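Local coordinates for protein putative beta-glucosidase (Bifidobacterium adolescentis, PDB 5WAB) that hydrolyses beta-glucosidic linkages as a family 3 glycoside hydrolase and may also release terminal arabinopyranosyl units from ginsenosides, at residues V336-Y346 against M359-A367. Residues are numbered along the deposited sequence; the frame is centred on the assembly and turned at random.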
loop_
_atom_site.group_PDB
_atom_site.type_symbol
_atom_site.label_atom_id
_atom_site.label_comp_id
_atom_site.label_asym_id
_atom_site.label_seq_id
_atom_site.Cartn_x
_atom_site.Cartn_y
_atom_site.Cartn_z
ATOM N N VAL A 336 -20.187 -25.416 -0.401
ATOM C CA VAL A 336 -19.105 -24.567 -0.873
ATOM C C VAL A 336 -19.161 -24.561 -2.394
ATOM O O VAL A 336 -19.096 -25.620 -3.032
ATOM C CB VAL A 336 -17.742 -25.048 -0.351
ATOM C CG1 VAL A 336 -16.627 -24.216 -0.955
ATOM C CG2 VAL A 336 -17.703 -24.976 1.171
ATOM N N ILE A 337 -19.312 -23.370 -2.974
ATOM C CA ILE A 337 -19.460 -23.196 -4.415
ATOM C C ILE A 337 -18.441 -22.174 -4.900
ATOM O O ILE A 337 -18.231 -21.139 -4.261
ATOM C CB ILE A 337 -20.892 -22.761 -4.800
ATOM C CG1 ILE A 337 -21.917 -23.791 -4.324
ATOM C CG2 ILE A 337 -21.021 -22.568 -6.303
ATOM C CD1 ILE A 337 -23.332 -23.410 -4.653
ATOM N N GLY A 338 -17.812 -22.467 -6.034
ATOM C CA GLY A 338 -16.835 -21.548 -6.611
ATOM C C GLY A 338 -15.473 -22.209 -6.686
ATOM O O GLY A 338 -14.944 -22.721 -5.698
ATOM N N GLU A 339 -14.894 -22.187 -7.890
ATOM C CA GLU A 339 -13.611 -22.839 -8.134
ATOM C C GLU A 339 -12.486 -22.228 -7.302
ATOM O O GLU A 339 -11.454 -22.876 -7.101
ATOM C CB GLU A 339 -13.277 -22.775 -9.629
ATOM C CG GLU A 339 -12.030 -23.537 -10.050
ATOM C CD GLU A 339 -12.090 -25.001 -9.672
ATOM O OE1 GLU A 339 -13.188 -25.592 -9.757
ATOM O OE2 GLU A 339 -11.040 -25.564 -9.297
ATOM N N PHE A 340 -12.654 -20.990 -6.830
ATOM C CA PHE A 340 -11.639 -20.376 -5.981
ATOM C C PHE A 340 -11.424 -21.170 -4.698
ATOM O O PHE A 340 -10.342 -21.107 -4.103
ATOM C CB PHE A 340 -12.031 -18.938 -5.635
ATOM C CG PHE A 340 -12.046 -18.004 -6.814
ATOM C CD1 PHE A 340 -10.862 -17.550 -7.369
ATOM C CD2 PHE A 340 -13.242 -17.563 -7.350
ATOM C CE1 PHE A 340 -10.872 -16.681 -8.449
ATOM C CE2 PHE A 340 -13.258 -16.695 -8.427
ATOM C CZ PHE A 340 -12.072 -16.255 -8.978
ATOM N N ALA A 341 -12.438 -21.915 -4.253
ATOM C CA ALA A 341 -12.294 -22.695 -3.030
ATOM C C ALA A 341 -11.380 -23.896 -3.221
ATOM O O ALA A 341 -10.746 -24.346 -2.260
ATOM C CB ALA A 341 -13.663 -23.150 -2.537
ATOM N N ARG A 342 -11.306 -24.436 -4.435
ATOM C CA ARG A 342 -10.399 -25.538 -4.729
ATOM C C ARG A 342 -9.101 -25.079 -5.377
ATOM O O ARG A 342 -8.033 -25.603 -5.047
ATOM C CB ARG A 342 -11.097 -26.584 -5.602
ATOM C CG ARG A 342 -10.230 -27.781 -5.935
ATOM C CD ARG A 342 -11.002 -28.804 -6.734
ATOM N NE ARG A 342 -11.749 -28.217 -7.836
ATOM C CZ ARG A 342 -12.481 -28.930 -8.683
ATOM N NH1 ARG A 342 -12.550 -30.247 -8.542
ATOM N NH2 ARG A 342 -13.141 -28.334 -9.667
ATOM N N THR A 343 -9.162 -24.106 -6.288
ATOM C CA THR A 343 -7.976 -23.536 -6.918
ATOM C C THR A 343 -7.860 -22.090 -6.461
ATOM O O THR A 343 -8.403 -21.182 -7.106
ATOM C CB THR A 343 -8.054 -23.615 -8.444
ATOM O OG1 THR A 343 -8.407 -24.947 -8.838
ATOM C CG2 THR A 343 -6.713 -23.235 -9.061
ATOM N N PRO A 344 -7.178 -21.822 -5.350
ATOM C CA PRO A 344 -7.219 -20.478 -4.770
ATOM C C PRO A 344 -6.420 -19.477 -5.584
ATOM O O PRO A 344 -5.402 -19.803 -6.198
ATOM C CB PRO A 344 -6.601 -20.675 -3.381
ATOM C CG PRO A 344 -5.702 -21.846 -3.551
ATOM C CD PRO A 344 -6.396 -22.758 -4.525
ATOM N N ARG A 345 -6.906 -18.240 -5.585
ATOM C CA ARG A 345 -6.159 -17.093 -6.083
ATOM C C ARG A 345 -5.699 -16.288 -4.875
ATOM O O ARG A 345 -6.519 -15.680 -4.178
ATOM C CB ARG A 345 -6.988 -16.241 -7.040
ATOM C CG ARG A 345 -6.246 -14.982 -7.444
ATOM C CD ARG A 345 -6.599 -14.503 -8.833
ATOM N NE ARG A 345 -5.695 -13.436 -9.251
ATOM C CZ ARG A 345 -5.807 -12.167 -8.870
ATOM N NH1 ARG A 345 -6.787 -11.798 -8.059
ATOM N NH2 ARG A 345 -4.937 -11.264 -9.296
ATOM N N TYR A 346 -4.388 -16.277 -4.636
ATOM C CA TYR A 346 -3.834 -15.716 -3.416
ATOM C C TYR A 346 -2.651 -14.783 -3.626
ATOM O O TYR A 346 -2.113 -14.279 -2.636
ATOM C CB TYR A 346 -3.402 -16.843 -2.469
ATOM C CG TYR A 346 -2.290 -17.705 -3.029
ATOM C CD1 TYR A 346 -2.570 -18.733 -3.924
ATOM C CD2 TYR A 346 -0.963 -17.495 -2.672
ATOM C CE1 TYR A 346 -1.565 -19.526 -4.445
ATOM C CE2 TYR A 346 0.052 -18.288 -3.191
ATOM C CZ TYR A 346 -0.260 -19.300 -4.077
ATOM O OH TYR A 346 0.734 -20.095 -4.600
ATOM N N MET A 359 0.840 -24.491 1.066
ATOM C CA MET A 359 -0.421 -23.828 0.772
ATOM C C MET A 359 -1.533 -24.862 0.843
ATOM O O MET A 359 -1.443 -25.917 0.209
ATOM C CB MET A 359 -0.382 -23.159 -0.607
ATOM C CG MET A 359 -1.555 -22.239 -0.880
ATOM S SD MET A 359 -2.927 -23.034 -1.722
ATOM C CE MET A 359 -2.131 -23.591 -3.228
ATOM N N THR A 360 -2.581 -24.549 1.602
ATOM C CA THR A 360 -3.745 -25.418 1.747
ATOM C C THR A 360 -4.993 -24.627 1.392
ATOM O O THR A 360 -5.272 -23.590 2.003
ATOM C CB THR A 360 -3.848 -25.984 3.169
ATOM O OG1 THR A 360 -2.685 -26.768 3.466
ATOM C CG2 THR A 360 -5.091 -26.855 3.314
ATOM N N SER A 361 -5.745 -25.123 0.416
ATOM C CA SER A 361 -6.932 -24.423 -0.039
ATOM C C SER A 361 -8.008 -24.420 1.045
ATOM O O SER A 361 -7.892 -25.072 2.086
ATOM C CB SER A 361 -7.468 -25.069 -1.313
ATOM O OG SER A 361 -7.974 -26.364 -1.043
ATOM N N PHE A 362 -9.077 -23.675 0.777
ATOM C CA PHE A 362 -10.188 -23.624 1.719
ATOM C C PHE A 362 -10.865 -24.982 1.828
ATOM O O PHE A 362 -11.263 -25.397 2.924
ATOM C CB PHE A 362 -11.189 -22.550 1.294
ATOM C CG PHE A 362 -12.296 -22.326 2.285
ATOM C CD1 PHE A 362 -12.050 -21.667 3.480
ATOM C CD2 PHE A 362 -13.583 -22.775 2.022
ATOM C CE1 PHE A 362 -13.064 -21.456 4.394
ATOM C CE2 PHE A 362 -14.604 -22.568 2.936
ATOM C CZ PHE A 362 -14.343 -21.907 4.124
ATOM N N LEU A 363 -10.985 -25.696 0.704
ATOM C CA LEU A 363 -11.587 -27.026 0.720
ATOM C C LEU A 363 -10.761 -27.997 1.554
ATOM O O LEU A 363 -11.289 -28.678 2.443
ATOM C CB LEU A 363 -11.748 -27.550 -0.708
ATOM C CG LEU A 363 -12.899 -26.977 -1.542
ATOM C CD1 LEU A 363 -13.002 -27.723 -2.859
ATOM C CD2 LEU A 363 -14.216 -27.039 -0.779
ATOM N N ASP A 364 -9.459 -28.086 1.273
ATOM C CA ASP A 364 -8.601 -28.961 2.061
ATOM C C ASP A 364 -8.541 -28.527 3.519
ATOM O O ASP A 364 -8.298 -29.360 4.401
ATOM C CB ASP A 364 -7.201 -29.014 1.455
ATOM C CG ASP A 364 -7.181 -29.701 0.109
ATOM O OD1 ASP A 364 -8.132 -30.454 -0.182
ATOM O OD2 ASP A 364 -6.217 -29.491 -0.657
ATOM N N THR A 365 -8.772 -27.243 3.801
ATOM C CA THR A 365 -8.782 -26.804 5.193
ATOM C C THR A 365 -10.006 -27.345 5.916
ATOM O O THR A 365 -9.897 -27.883 7.024
ATOM C CB THR A 365 -8.737 -25.275 5.278
ATOM O OG1 THR A 365 -7.523 -24.789 4.691
ATOM C CG2 THR A 365 -8.788 -24.825 6.728
ATOM N N LEU A 366 -11.180 -27.238 5.293
ATOM C CA LEU A 366 -12.380 -27.790 5.912
ATOM C C LEU A 366 -12.295 -29.306 6.017
ATOM O O LEU A 366 -12.745 -29.890 7.010
ATOM C CB LEU A 366 -13.622 -27.374 5.130
ATOM C CG LEU A 366 -13.921 -25.875 5.137
ATOM C CD1 LEU A 366 -15.316 -25.625 4.602
ATOM C CD2 LEU A 366 -13.745 -25.280 6.528
ATOM N N ALA A 367 -11.732 -29.961 4.999
ATOM C CA ALA A 367 -11.572 -31.412 5.048
ATOM C C ALA A 367 -10.669 -31.832 6.203
ATOM O O ALA A 367 -11.012 -32.726 6.983
ATOM C CB ALA A 367 -11.019 -31.920 3.717
#
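Val-336 packs against Leu-363 in a beta-alpha-beta crossover of the family 3 C-terminal domain: strand 334-337 leads through a loop to helix 362-368, which returns to parallel strand 373-376, where Val-336 pairs with Ala-374 and Ala-376. Apolar contacts dominate. Leu-363 forks between two partners, CD2 lying 3.7 Å from Val-336 CG1 and CD1 3.5 Å from Arg-342 CB, while its CG approaches Ala-341 CB. An alanine in place of Leu-363 would probably open a gap between Val-336 and Arg-342, since both methyls reaching them would be gone. With CG1 anti to the backbone N (chi1 175°), CG2 of Val-336 lies beside the backbone N and meets the Phe-362 ring at its edge, 4.3 Å from CE2.

One hydrogen bond crosses the contact: Leu-363 N donates to Ala-341 O (3.3 Å, 159° at the hydrogen), tilted from the carbonyl plane. Next to it Ser-361 N-caps the helix, its OG accepting from Asp-364 N at 3.2 Å. Arg-342 turns to its own segment, gripping Glu-339 side-on through NE and NH2.

At the far end Met-359 makes an oblique Met-aromatic contact, SD 5.2 Å from the Tyr-346 ring centroid, and that same SD sits 3.5 Å from Pro-344 CG.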